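Side-chain contacts in ORC1-type DNA replication protein 2 (Aeropyrum pernix, PDB 1W5T), which binds DNA and ATP and takes part in regulating DNA replication, as an AAA+ ATPase of the Cdc6/Orc family with a C-terminal winged-helix domain: residues A[105-110]-A[142-147]; A[149-154]-A[193-198]; A[312-317]-A[397-402]. All blocks are in the same frame, centred on the assembly; numbering follows the deposited sequence.

Contact 1 of 3, residues A[105-110]-A[142-147]; sequences SLIVRQ and VILDEF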
ATOM      1  N   SER A 105      15.884  -2.478 -16.626  1.00 17.75           N
ATOM      2  CA  SER A 105      15.641  -3.332 -17.790  1.00 17.83           C
ATOM      3  C   SER A 105      14.165  -3.712 -17.843  1.00 16.96           C
ATOM      4  O   SER A 105      13.585  -3.888 -18.914  1.00 16.65           O
ATOM      5  CB  SER A 105      16.579  -4.537 -17.807  1.00 17.91           C
ATOM      6  OG  SER A 105      16.332  -5.360 -16.685  1.00 21.78           O
ATOM      7  N   LEU A 106      13.535  -3.786 -16.683  1.00 17.21           N
ATOM      8  CA  LEU A 106      12.085  -3.920 -16.651  1.00 17.40           C
ATOM      9  C   LEU A 106      11.419  -2.685 -17.295  1.00 16.96           C
ATOM     10  O   LEU A 106      10.528  -2.830 -18.120  1.00 17.34           O
ATOM     11  CB  LEU A 106      11.576  -4.181 -15.218  1.00 17.34           C
ATOM     12  CG  LEU A 106      11.867  -5.596 -14.688  1.00 18.84           C
ATOM     13  CD1 LEU A 106      11.519  -5.687 -13.196  1.00 19.72           C
ATOM     14  CD2 LEU A 106      11.187  -6.741 -15.492  1.00 16.32           C
ATOM     15  N   ILE A 107      11.882  -1.482 -16.972  1.00 16.98           N
ATOM     16  CA  ILE A 107      11.299  -0.294 -17.597  1.00 17.75           C
ATOM     17  C   ILE A 107      11.448  -0.294 -19.153  1.00 18.42           C
ATOM     18  O   ILE A 107      10.472   0.016 -19.843  1.00 17.79           O
ATOM     19  CB  ILE A 107      11.808   1.037 -16.931  1.00 17.74           C
ATOM     20  CG1 ILE A 107      11.323   1.157 -15.480  1.00 17.25           C
ATOM     21  CG2 ILE A 107      11.389   2.247 -17.745  1.00 16.61           C
ATOM     22  CD1 ILE A 107      12.130   2.145 -14.648  1.00 19.27           C
ATOM     23  N   VAL A 108      12.635  -0.647 -19.695  1.00 18.58           N
ATOM     24  CA  VAL A 108      12.786  -0.763 -21.165  1.00 18.98           C
ATOM     25  C   VAL A 108      11.906  -1.838 -21.834  1.00 19.93           C
ATOM     26  O   VAL A 108      11.326  -1.562 -22.886  1.00 20.32           O
ATOM     27  CB  VAL A 108      14.290  -0.839 -21.727  1.00 19.43           C
ATOM     28  CG1 VAL A 108      15.345  -0.525 -20.712  1.00 17.51           C
ATOM     29  CG2 VAL A 108      14.579  -2.164 -22.458  1.00 18.82           C
ATOM     30  N   ARG A 109      11.832  -3.050 -21.248  1.00 20.74           N
ATOM     31  CA  ARG A 109      10.935  -4.131 -21.687  1.00 21.69           C
ATOM     32  C   ARG A 109       9.551  -3.508 -21.958  1.00 20.76           C
ATOM     33  O   ARG A 109       9.002  -3.640 -23.045  1.00 21.19           O
ATOM     34  CB  ARG A 109      10.809  -5.229 -20.586  1.00 22.71           C
ATOM     35  CG  ARG A 109      11.740  -6.495 -20.683  1.00 29.21           C
ATOM     36  CD  ARG A 109      11.272  -7.803 -19.826  1.00 38.78           C
ATOM     37  NE  ARG A 109      10.342  -7.529 -18.703  1.00 43.02           N
ATOM     38  CZ  ARG A 109       9.128  -8.050 -18.426  1.00 43.66           C
ATOM     39  NH1 ARG A 109       8.510  -7.609 -17.347  1.00 42.37           N
ATOM     40  NH2 ARG A 109       8.522  -8.970 -19.167  1.00 46.37           N
ATOM     41  N   GLN A 110       9.020  -2.787 -20.980  1.00 19.90           N
ATOM     42  CA  GLN A 110       7.722  -2.127 -21.095  1.00 20.08           C
ATOM     43  C   GLN A 110       7.547  -1.028 -22.163  1.00 19.88           C
ATOM     44  O   GLN A 110       6.459  -0.871 -22.680  1.00 19.52           O
ATOM     45  CB  GLN A 110       7.274  -1.604 -19.739  1.00 20.08           C
ATOM     46  CG  GLN A 110       6.702  -2.738 -18.896  1.00 23.26           C
ATOM     47  CD  GLN A 110       6.360  -2.304 -17.525  1.00 25.03           C
ATOM     48  OE1 GLN A 110       7.117  -2.535 -16.591  1.00 29.99           O
ATOM     49  NE2 GLN A 110       5.222  -1.687 -17.383  1.00 26.13           N
ATOM     50  N   VAL A 142       6.793   6.750 -15.096  1.00 11.47           N
ATOM     51  CA  VAL A 142       7.203   5.529 -14.446  1.00 11.43           C
ATOM     52  C   VAL A 142       6.557   5.377 -13.050  1.00 10.89           C
ATOM     53  O   VAL A 142       6.740   6.233 -12.184  1.00 11.32           O
ATOM     54  CB  VAL A 142       8.766   5.476 -14.303  1.00 11.52           C
ATOM     55  CG1 VAL A 142       9.210   4.100 -13.722  1.00 11.95           C
ATOM     56  CG2 VAL A 142       9.462   5.746 -15.650  1.00 12.15           C
ATOM     57  N   ILE A 143       5.797   4.314 -12.836  1.00 10.08           N
ATOM     58  CA  ILE A 143       5.368   3.976 -11.466  1.00  9.71           C
ATOM     59  C   ILE A 143       6.409   3.036 -10.845  1.00 10.60           C
ATOM     60  O   ILE A 143       6.661   1.966 -11.397  1.00  9.99           O
ATOM     61  CB  ILE A 143       3.985   3.250 -11.425  1.00  9.78           C
ATOM     62  CG1 ILE A 143       2.900   4.043 -12.178  1.00  8.54           C
ATOM     63  CG2 ILE A 143       3.584   2.911  -9.950  1.00  6.51           C
ATOM     64  CD1 ILE A 143       1.597   3.289 -12.399  1.00  8.40           C
ATOM     65  N   LEU A 144       6.989   3.431  -9.704  1.00 10.97           N
ATOM     66  CA  LEU A 144       7.812   2.515  -8.919  1.00 11.76           C
ATOM     67  C   LEU A 144       7.059   2.172  -7.659  1.00 11.95           C
ATOM     68  O   LEU A 144       7.108   2.922  -6.688  1.00 12.35           O
ATOM     69  CB  LEU A 144       9.185   3.091  -8.541  1.00 11.77           C
ATOM     70  CG  LEU A 144      10.123   3.602  -9.643  1.00 12.09           C
ATOM     71  CD1 LEU A 144      11.307   4.384  -9.082  1.00 11.01           C
ATOM     72  CD2 LEU A 144      10.572   2.428 -10.510  1.00 14.76           C
ATOM     73  N   ASP A 145       6.393   1.015  -7.701  1.00 12.26           N
ATOM     74  CA  ASP A 145       5.645   0.412  -6.600  1.00 13.32           C
ATOM     75  C   ASP A 145       6.515  -0.287  -5.558  1.00 14.18           C
ATOM     76  O   ASP A 145       7.620  -0.745  -5.849  1.00 14.60           O
ATOM     77  CB  ASP A 145       4.647  -0.604  -7.154  1.00 12.99           C
ATOM     78  CG  ASP A 145       3.342  -0.636  -6.386  1.00 14.17           C
ATOM     79  OD1 ASP A 145       3.254  -0.136  -5.226  1.00 15.18           O
ATOM     80  OD2 ASP A 145       2.321  -1.151  -6.872  1.00 13.00           O
ATOM     81  N   GLU A 146       5.984  -0.388  -4.339  1.00 14.80           N
ATOM     82  CA  GLU A 146       6.726  -0.951  -3.219  1.00 15.58           C
ATOM     83  C   GLU A 146       8.073  -0.253  -3.142  1.00 15.69           C
ATOM     84  O   GLU A 146       9.098  -0.916  -2.974  1.00 14.85           O
ATOM     85  CB  GLU A 146       6.938  -2.476  -3.354  1.00 15.61           C
ATOM     86  CG  GLU A 146       5.683  -3.336  -3.502  1.00 17.75           C
ATOM     87  CD  GLU A 146       4.824  -3.418  -2.242  1.00 22.02           C
ATOM     88  OE1 GLU A 146       3.730  -4.006  -2.292  1.00 25.98           O
ATOM     89  OE2 GLU A 146       5.217  -2.905  -1.193  1.00 26.01           O
ATOM     90  N   PHE A 147       8.038   1.080  -3.242  1.00 15.59           N
ATOM     91  CA  PHE A 147       9.233   1.902  -3.319  1.00 16.26           C
ATOM     92  C   PHE A 147      10.077   1.732  -2.067  1.00 17.11           C
ATOM     93  O   PHE A 147      11.312   1.721  -2.145  1.00 16.55           O
ATOM     94  CB  PHE A 147       8.880   3.389  -3.547  1.00 16.01           C
ATOM     95  CG  PHE A 147      10.085   4.273  -3.702  1.00 16.62           C
ATOM     96  CD1 PHE A 147      10.906   4.175  -4.840  1.00 17.59           C
ATOM     97  CD2 PHE A 147      10.418   5.184  -2.714  1.00 18.02           C
ATOM     98  CE1 PHE A 147      12.010   4.984  -4.981  1.00 19.07           C
ATOM     99  CE2 PHE A 147      11.533   6.005  -2.841  1.00 18.64           C
ATOM    100  CZ  PHE A 147      12.329   5.915  -3.966  1.00 19.42           C
TER

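Contact 2 of 3, residues A[149-154]-A[193-198]; sequences SMLSSP and SYMREK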
ATOM      1  N   SER A 149      10.913  -0.789  -0.537  1.00 21.88           N
ATOM      2  CA  SER A 149      11.927  -1.837  -0.734  1.00 24.33           C
ATOM      3  C   SER A 149      13.158  -1.373  -1.530  1.00 25.46           C
ATOM      4  O   SER A 149      14.247  -1.957  -1.465  1.00 25.59           O
ATOM      5  CB  SER A 149      11.339  -3.120  -1.325  1.00 24.43           C
ATOM      6  OG  SER A 149      11.192  -3.032  -2.724  1.00 28.04           O
ATOM      7  N   MET A 150      12.993  -0.302  -2.285  1.00 27.14           N
ATOM      8  CA  MET A 150      14.133   0.273  -2.962  1.00 28.28           C
ATOM      9  C   MET A 150      14.983   1.044  -1.982  1.00 29.68           C
ATOM     10  O   MET A 150      16.119   1.325  -2.291  1.00 29.95           O
ATOM     11  CB  MET A 150      13.680   1.181  -4.084  1.00 28.14           C
ATOM     12  CG  MET A 150      13.422   0.453  -5.372  1.00 28.40           C
ATOM     13  SD  MET A 150      12.737   1.571  -6.599  1.00 27.88           S
ATOM     14  CE  MET A 150      14.103   2.586  -6.944  1.00 27.87           C
ATOM     15  N   LEU A 151      14.443   1.392  -0.805  1.00 31.56           N
ATOM     16  CA  LEU A 151      15.192   2.155   0.216  1.00 32.73           C
ATOM     17  C   LEU A 151      15.918   1.269   1.233  1.00 34.57           C
ATOM     18  O   LEU A 151      16.953   1.662   1.768  1.00 35.10           O
ATOM     19  CB  LEU A 151      14.279   3.161   0.949  1.00 31.99           C
ATOM     20  CG  LEU A 151      13.583   4.193   0.062  1.00 30.90           C
ATOM     21  CD1 LEU A 151      12.419   4.851   0.812  1.00 26.22           C
ATOM     22  CD2 LEU A 151      14.575   5.222  -0.527  1.00 25.95           C
ATOM     23  N   SER A 152      15.357   0.089   1.528  1.00 36.61           N
ATOM     24  CA  SER A 152      16.011  -0.880   2.409  1.00 38.53           C
ATOM     25  C   SER A 152      16.540  -2.012   1.524  1.00 40.06           C
ATOM     26  O   SER A 152      15.935  -3.089   1.412  1.00 40.97           O
ATOM     27  CB  SER A 152      15.068  -1.401   3.499  1.00 38.36           C
ATOM     28  OG  SER A 152      13.881  -1.927   2.949  1.00 37.80           O
ATOM     29  N   SER A 153      17.664  -1.733   0.880  1.00 41.04           N
ATOM     30  CA  SER A 153      18.241  -2.591  -0.137  1.00 41.94           C
ATOM     31  C   SER A 153      19.682  -2.110  -0.273  1.00 42.42           C
ATOM     32  O   SER A 153      19.921  -1.011  -0.787  1.00 42.12           O
ATOM     33  CB  SER A 153      17.489  -2.398  -1.458  1.00 42.29           C
ATOM     34  OG  SER A 153      17.597  -3.519  -2.329  1.00 42.85           O
ATOM     35  N   PRO A 154      20.638  -2.874   0.260  1.00 42.77           N
ATOM     36  CA  PRO A 154      22.069  -2.555   0.085  1.00 43.00           C
ATOM     37  C   PRO A 154      22.512  -2.607  -1.384  1.00 42.98           C
ATOM     38  O   PRO A 154      23.430  -1.866  -1.777  1.00 42.87           O
ATOM     39  CB  PRO A 154      22.780  -3.626   0.914  1.00 43.15           C
ATOM     40  CG  PRO A 154      21.727  -4.131   1.886  1.00 43.39           C
ATOM     41  CD  PRO A 154      20.436  -4.061   1.114  1.00 43.22           C
ATOM     42  N   SER A 193       9.970   9.089   6.101  1.00 25.18           N
ATOM     43  CA  SER A 193      10.806   9.333   7.278  1.00 27.52           C
ATOM     44  C   SER A 193      12.234   8.932   6.990  1.00 28.38           C
ATOM     45  O   SER A 193      13.176   9.633   7.320  1.00 28.42           O
ATOM     46  CB  SER A 193      10.304   8.559   8.506  1.00 27.37           C
ATOM     47  OG  SER A 193       8.971   8.943   8.815  1.00 30.11           O
ATOM     48  N   TYR A 194      12.377   7.781   6.354  1.00 30.03           N
ATOM     49  CA  TYR A 194      13.678   7.246   5.983  1.00 31.48           C
ATOM     50  C   TYR A 194      14.436   8.109   4.963  1.00 31.57           C
ATOM     51  O   TYR A 194      15.589   8.477   5.190  1.00 31.18           O
ATOM     52  CB  TYR A 194      13.524   5.813   5.467  1.00 32.08           C
ATOM     53  CG  TYR A 194      14.827   5.171   5.106  1.00 34.65           C
ATOM     54  CD1 TYR A 194      15.473   4.292   5.987  1.00 37.18           C
ATOM     55  CD2 TYR A 194      15.417   5.440   3.875  1.00 37.40           C
ATOM     56  CE1 TYR A 194      16.685   3.692   5.633  1.00 39.79           C
ATOM     57  CE2 TYR A 194      16.619   4.865   3.513  1.00 40.51           C
ATOM     58  CZ  TYR A 194      17.251   3.997   4.388  1.00 40.96           C
ATOM     59  OH  TYR A 194      18.428   3.460   3.990  1.00 42.49           O
ATOM     60  N   MET A 195      13.797   8.385   3.830  1.00 32.08           N
ATOM     61  CA  MET A 195      14.321   9.326   2.833  1.00 32.82           C
ATOM     62  C   MET A 195      14.759  10.679   3.422  1.00 33.51           C
ATOM     63  O   MET A 195      15.778  11.179   3.009  1.00 33.01           O
ATOM     64  CB  MET A 195      13.313   9.572   1.713  1.00 32.49           C
ATOM     65  CG  MET A 195      13.068   8.399   0.797  1.00 32.10           C
ATOM     66  SD  MET A 195      11.779   8.760  -0.435  1.00 32.30           S
ATOM     67  CE  MET A 195      12.720   9.631  -1.615  1.00 32.97           C
ATOM     68  N   ARG A 196      14.014  11.241   4.387  1.00 34.62           N
ATOM     69  CA  ARG A 196      14.357  12.533   5.002  1.00 36.79           C
ATOM     70  C   ARG A 196      15.650  12.425   5.783  1.00 37.27           C
ATOM     71  O   ARG A 196      16.495  13.305   5.716  1.00 37.23           O
ATOM     72  CB  ARG A 196      13.269  13.036   5.972  1.00 37.35           C
ATOM     73  CG  ARG A 196      12.836  14.497   5.818  1.00 40.29           C
ATOM     74  CD  ARG A 196      13.908  15.609   6.001  1.00 45.75           C
ATOM     75  NE  ARG A 196      14.309  15.906   7.391  1.00 49.76           N
ATOM     76  CZ  ARG A 196      13.529  16.454   8.343  1.00 52.23           C
ATOM     77  NH1 ARG A 196      14.002  16.684   9.570  1.00 51.77           N
ATOM     78  NH2 ARG A 196      12.270  16.778   8.076  1.00 53.79           N
ATOM     79  N   GLU A 197      15.781  11.345   6.544  1.00 38.03           N
ATOM     80  CA  GLU A 197      16.919  11.160   7.415  1.00 38.81           C
ATOM     81  C   GLU A 197      18.163  10.687   6.662  1.00 38.96           C
ATOM     82  O   GLU A 197      19.267  11.071   7.035  1.00 39.18           O
ATOM     83  CB  GLU A 197      16.569  10.228   8.582  1.00 39.19           C
ATOM     84  CG  GLU A 197      16.345  10.959   9.912  1.00 42.11           C
ATOM     85  CD  GLU A 197      17.237  10.454  11.048  1.00 46.90           C
ATOM     86  OE1 GLU A 197      17.738   9.299  10.974  1.00 46.93           O
ATOM     87  OE2 GLU A 197      17.427  11.208  12.039  1.00 49.50           O
ATOM     88  N   LYS A 198      17.989   9.895   5.599  1.00 38.55           N
ATOM     89  CA  LYS A 198      19.128   9.309   4.897  1.00 38.49           C
ATOM     90  C   LYS A 198      19.504  10.019   3.606  1.00 38.11           C
ATOM     91  O   LYS A 198      20.689  10.203   3.342  1.00 38.11           O
ATOM     92  CB  LYS A 198      18.946   7.807   4.669  1.00 39.00           C
ATOM     93  CG  LYS A 198      19.168   7.323   3.215  1.00 41.27           C
ATOM     94  CD  LYS A 198      19.975   5.990   3.122  1.00 45.67           C
ATOM     95  CE  LYS A 198      20.318   5.584   1.660  1.00 47.85           C
ATOM     96  NZ  LYS A 198      19.306   4.700   0.941  1.00 46.46           N
TER

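Contact 3 of 3, residues A[312-317]-A[397-402]; sequences IILRLI and EVVDNI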
ATOM      1  N   ILE A 312       6.351  -8.323  24.311  1.00 22.17           N
ATOM      2  CA  ILE A 312       5.682  -8.581  25.583  1.00 21.64           C
ATOM      3  C   ILE A 312       4.534  -7.573  25.878  1.00 21.08           C
ATOM      4  O   ILE A 312       3.465  -7.948  26.337  1.00 20.94           O
ATOM      5  CB  ILE A 312       6.712  -8.662  26.766  1.00 21.06           C
ATOM      6  CG1 ILE A 312       7.539  -9.931  26.659  1.00 19.28           C
ATOM      7  CG2 ILE A 312       6.013  -8.711  28.103  1.00 18.99           C
ATOM      8  CD1 ILE A 312       8.962  -9.720  27.099  1.00 17.64           C
ATOM      9  N   ILE A 313       4.778  -6.312  25.594  1.00 20.93           N
ATOM     10  CA  ILE A 313       3.803  -5.247  25.797  1.00 21.06           C
ATOM     11  C   ILE A 313       2.646  -5.340  24.810  1.00 20.84           C
ATOM     12  O   ILE A 313       1.451  -5.210  25.204  1.00 20.60           O
ATOM     13  CB  ILE A 313       4.485  -3.875  25.722  1.00 20.67           C
ATOM     14  CG1 ILE A 313       5.609  -3.807  26.778  1.00 21.82           C
ATOM     15  CG2 ILE A 313       3.441  -2.779  25.914  1.00 20.33           C
ATOM     16  CD1 ILE A 313       6.676  -2.665  26.544  1.00 24.20           C
ATOM     17  N   LEU A 314       2.983  -5.594  23.548  1.00 20.24           N
ATOM     18  CA  LEU A 314       1.965  -5.864  22.540  1.00 20.67           C
ATOM     19  C   LEU A 314       1.028  -7.016  22.958  1.00 20.83           C
ATOM     20  O   LEU A 314      -0.197  -6.910  22.876  1.00 20.21           O
ATOM     21  CB  LEU A 314       2.588  -6.128  21.161  1.00 19.15           C
ATOM     22  CG  LEU A 314       1.605  -6.276  19.989  1.00 18.14           C
ATOM     23  CD1 LEU A 314       0.665  -5.078  19.938  1.00 17.77           C
ATOM     24  CD2 LEU A 314       2.337  -6.409  18.625  1.00 16.58           C
ATOM     25  N   ARG A 315       1.627  -8.106  23.407  1.00 21.93           N
ATOM     26  CA  ARG A 315       0.876  -9.255  23.881  1.00 23.68           C
ATOM     27  C   ARG A 315      -0.101  -8.882  24.997  1.00 23.99           C
ATOM     28  O   ARG A 315      -1.265  -9.262  24.967  1.00 23.48           O
ATOM     29  CB  ARG A 315       1.824 -10.360  24.360  1.00 24.24           C
ATOM     30  CG  ARG A 315       1.140 -11.709  24.422  1.00 25.07           C
ATOM     31  CD  ARG A 315       1.396 -12.474  25.675  1.00 26.46           C
ATOM     32  NE  ARG A 315       1.194 -13.910  25.470  1.00 29.63           N
ATOM     33  CZ  ARG A 315       0.150 -14.600  25.939  1.00 32.42           C
ATOM     34  NH1 ARG A 315       0.066 -15.900  25.710  1.00 34.12           N
ATOM     35  NH2 ARG A 315      -0.812 -14.004  26.644  1.00 31.89           N
ATOM     36  N   LEU A 316       0.378  -8.099  25.953  1.00 24.51           N
ATOM     37  CA  LEU A 316      -0.427  -7.764  27.103  1.00 25.81           C
ATOM     38  C   LEU A 316      -1.607  -6.878  26.716  1.00 26.57           C
ATOM     39  O   LEU A 316      -2.728  -7.079  27.183  1.00 26.73           O
ATOM     40  CB  LEU A 316       0.431  -7.096  28.176  1.00 25.83           C
ATOM     41  CG  LEU A 316       1.429  -7.951  28.953  1.00 25.61           C
ATOM     42  CD1 LEU A 316       2.439  -7.027  29.570  1.00 25.21           C
ATOM     43  CD2 LEU A 316       0.760  -8.839  30.030  1.00 25.18           C
ATOM     44  N   ILE A 317      -1.343  -5.903  25.839  1.00 27.42           N
ATOM     45  CA  ILE A 317      -2.381  -5.035  25.308  1.00 26.63           C
ATOM     46  C   ILE A 317      -3.390  -5.879  24.538  1.00 28.02           C
ATOM     47  O   ILE A 317      -4.580  -5.669  24.662  1.00 28.16           O
ATOM     48  CB  ILE A 317      -1.759  -3.943  24.447  1.00 25.81           C
ATOM     49  CG1 ILE A 317      -1.010  -2.947  25.341  1.00 24.50           C
ATOM     50  CG2 ILE A 317      -2.809  -3.258  23.572  1.00 24.26           C
ATOM     51  CD1 ILE A 317      -0.437  -1.691  24.645  1.00 15.16           C
ATOM     52  N   GLU A 397      -0.813 -15.554  19.506  1.00 38.29           N
ATOM     53  CA  GLU A 397      -0.127 -16.723  18.991  1.00 39.16           C
ATOM     54  C   GLU A 397       1.202 -16.333  18.329  1.00 38.71           C
ATOM     55  O   GLU A 397       2.260 -16.742  18.803  1.00 38.76           O
ATOM     56  CB  GLU A 397      -1.021 -17.422  17.962  1.00 39.71           C
ATOM     57  CG  GLU A 397      -1.867 -18.565  18.501  1.00 42.20           C
ATOM     58  CD  GLU A 397      -1.940 -19.745  17.522  1.00 45.31           C
ATOM     59  OE1 GLU A 397      -3.024 -19.951  16.904  1.00 47.21           O
ATOM     60  OE2 GLU A 397      -0.910 -20.461  17.362  1.00 43.75           O
ATOM     61  N   VAL A 398       1.140 -15.535  17.255  1.00 38.27           N
ATOM     62  CA  VAL A 398       2.322 -15.139  16.470  1.00 37.63           C
ATOM     63  C   VAL A 398       3.397 -14.554  17.376  1.00 37.37           C
ATOM     64  O   VAL A 398       4.573 -14.955  17.345  1.00 37.34           O
ATOM     65  CB  VAL A 398       1.961 -14.106  15.358  1.00 37.84           C
ATOM     66  CG1 VAL A 398       3.186 -13.680  14.568  1.00 38.95           C
ATOM     67  CG2 VAL A 398       0.937 -14.662  14.394  1.00 38.10           C
ATOM     68  N   VAL A 399       2.966 -13.631  18.220  1.00 36.64           N
ATOM     69  CA  VAL A 399       3.855 -12.906  19.104  1.00 36.24           C
ATOM     70  C   VAL A 399       4.595 -13.839  20.054  1.00 36.65           C
ATOM     71  O   VAL A 399       5.822 -13.710  20.217  1.00 35.82           O
ATOM     72  CB  VAL A 399       3.094 -11.750  19.817  1.00 35.47           C
ATOM     73  CG1 VAL A 399       3.939 -11.066  20.871  1.00 33.20           C
ATOM     74  CG2 VAL A 399       2.648 -10.740  18.759  1.00 34.86           C
ATOM     75  N   ASP A 400       3.873 -14.793  20.651  1.00 37.27           N
ATOM     76  CA  ASP A 400       4.524 -15.725  21.585  1.00 38.25           C
ATOM     77  C   ASP A 400       5.707 -16.467  20.952  1.00 37.47           C
ATOM     78  O   ASP A 400       6.790 -16.507  21.559  1.00 38.01           O
ATOM     79  CB  ASP A 400       3.557 -16.740  22.193  1.00 39.39           C
ATOM     80  CG  ASP A 400       2.665 -16.132  23.252  1.00 42.38           C
ATOM     81  OD1 ASP A 400       3.127 -15.226  23.983  1.00 48.59           O
ATOM     82  OD2 ASP A 400       1.481 -16.499  23.421  1.00 43.92           O
ATOM     83  N   ASN A 401       5.495 -17.025  19.750  1.00 35.77           N
ATOM     84  CA  ASN A 401       6.527 -17.775  19.023  1.00 34.73           C
ATOM     85  C   ASN A 401       7.747 -16.900  18.684  1.00 33.86           C
ATOM     86  O   ASN A 401       8.873 -17.365  18.669  1.00 34.12           O
ATOM     87  CB  ASN A 401       5.970 -18.500  17.770  1.00 34.08           C
ATOM     88  CG  ASN A 401       4.806 -19.508  18.099  1.00 35.15           C
ATOM     89  OD1 ASN A 401       4.643 -19.964  19.245  1.00 32.93           O
ATOM     90  ND2 ASN A 401       3.993 -19.836  17.074  1.00 33.13           N
ATOM     91  N   ILE A 402       7.519 -15.621  18.461  1.00 32.81           N
ATOM     92  CA  ILE A 402       8.591 -14.723  18.083  1.00 31.36           C
ATOM     93  C   ILE A 402       9.405 -14.404  19.323  1.00 31.00           C
ATOM     94  O   ILE A 402      10.642 -14.316  19.259  1.00 31.07           O
ATOM     95  CB  ILE A 402       8.028 -13.471  17.385  1.00 30.72           C
ATOM     96  CG1 ILE A 402       7.335 -13.894  16.080  1.00 32.22           C
ATOM     97  CG2 ILE A 402       9.119 -12.493  17.100  1.00 29.76           C
ATOM     98  CD1 ILE A 402       6.644 -12.773  15.288  1.00 33.70           C
TER

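Contact 1 of 3, residues A[105-110]-A[142-147]
Ile107 and Val142 make the principal touch between helix 100-111 and strand 139-145: CD1 of Ile107 comes to 3.6 Å from CG1 of Val142, with Ile107 CG1 behind it at 4.0 Å from the same methyl. The two side chains cross at about a right angle, so the end of the isoleucine lies across one branch of the valine. That branch, CG1, stands anti to the backbone N of Val142 (chi1 -175°), which turns it to the helix while CG2 takes the place beside the backbone N. A lighter touch follows two residues along the strand, where Leu144 CD2 lies 4.4 Å from Ile107 CD1; although the CB of Leu144 does not point at the helix, the end of its side chain reaches closer. One methyl of the helix therefore meets two alternate residues on one face of the strand. Further out, Ile107 also rests on Val92 of the adjacent strand 87-93, while Val142 and Leu144 touch Phe182 and Leu184 of strand 180-186. Ile143 turns to the other face of the sheet and packs on helix 65-82, which follows the ATP-binding loop. Asp145, next on the strand, is hydrogen-bonded through OD2 to Tyr91 and to Thr66, itself an ATP-binding residue. Here is the layered order of an AAA+ core: helices on both faces of a parallel sheet, with polar chemistry near the strand's end. Buried, made of methyl and methylene groups and without a hydrogen bond across it, the contact rests on van der Waals packing and the exclusion of water.

Contact 2 of 3, residues A[149-154]-A[193-198]
Leu151 and Met195 bring the two backbones closest, with their CA atoms 7.7 Å apart, where the short, weakly bonded helix 148-151 faces helix 190-198. Leu151 carries the contact from its side: its CB points to the opposing helix, and the side chain meets Met195 with its branched end and Tyr194 with its CB. At the branched end, Met195 CG lies 3.6 Å from Leu151 CD1 and 3.8 Å from Leu151 CD2. Both methyls thus bear on one methylene, and the leucine and methionine cross at about a right angle. Met195 SD is more distant, 4.2 Å from Leu151 CD1, and the bend at the thioether (chi3 82°) carries the terminal methyl away from Leu151. Nearer the backbone, CB of Leu151 lies 3.9 Å from CE2 of Tyr194. The tyrosine gets there because its CG is anti to the backbone N (chi1 -178°), and the same reach places its OH 3.2 Å from the carbonyl O of Leu151. That oxygen approaches the ring obliquely. Lys198, one helical turn on, bends back so that its NZ sits at the edge of the Tyr194 ring, in plane, and gives a weak hydrogen bond of 3.4 Å to Tyr194 OH. The amine also lies 3.9 Å from Leu151 O, and its positive charge would probably polarise this polar cluster at the margin of the apolar packing. Around the pair, helix 158-165 supplies Leu161 against Leu151 and Ala158 against Lys198. Met195 continues to Val202 and Glu203 of helix 200-203 and to Phe147, just beyond strand 139-145; the contact thereby joins the segments that follow strands 139-145 and 180-186 of the AAA+ sheet.

Contact 3 of 3, residues A[312-317]-A[397-402]
The guanidinium of Arg315 receives the carboxylate of Asp400 at its edge, in a side-on, two-nitrogen salt bridge. NE gives its hydrogen to Asp400 OD1 at 2.8 Å, nearly straight at 178° and with the oxygen in the guanidinium plane. NH1 holds OD2, also at 2.8 Å, but this bond is more bent (141°) and the oxygen is tilted from the plane. The two planes are turned against each other, in keeping with one in-plane and one tilted bond. Each carboxylate oxygen accepts through its syn lone pair, so the acid is gripped on both atoms and its rotation is restrained. Asp400 has its CG beside the backbone N, which brings the carboxylate to the arginine even though its CB does not point straight across. The remaining nitrogen, Arg315 NH2, has Glu319 as a salt-bridge partner one turn along its own helix, a second negative charge that would tend to stabilise the charged guanidinium. Asp400 OD1 also accepts a weak hydrogen bond from Tyr345. Beside the ion pair, Val399 lies between the helices: its CG1 is 4.1 Å from Arg315 CB, and its CG2 is 4.3 Å from Leu314 CD2. The two helical segments run nearly antiparallel, at 155°, with axes 9.7 Å apart. In the winged-helix region, helix 308-322 thus packs against the C-terminal helix 392-408, with Leu303 of helix 300-304 touching both Leu314 and Val399, and Tyr345 of helix 330-345 lying against Arg315.

In the fold
The three contacts follow one another along the chain, each closing before the next opens. Contacts 1 and 2 belong to the AAA+ part and have centres about 18 Å apart; strand 139-145 leads directly into helix 148-151, and Phe147 packs on Met195 and Leu144 on Met150, so apolar packing links the two. Contact 3 stands apart in the winged-helix region, its centre about 38 Å from that of contact 1 and about 28 Å from that of contact 2, with no touch to either. In this replication protein these contacts pack within the AAA+ part and within the winged-helix part, and none of them bridges the two.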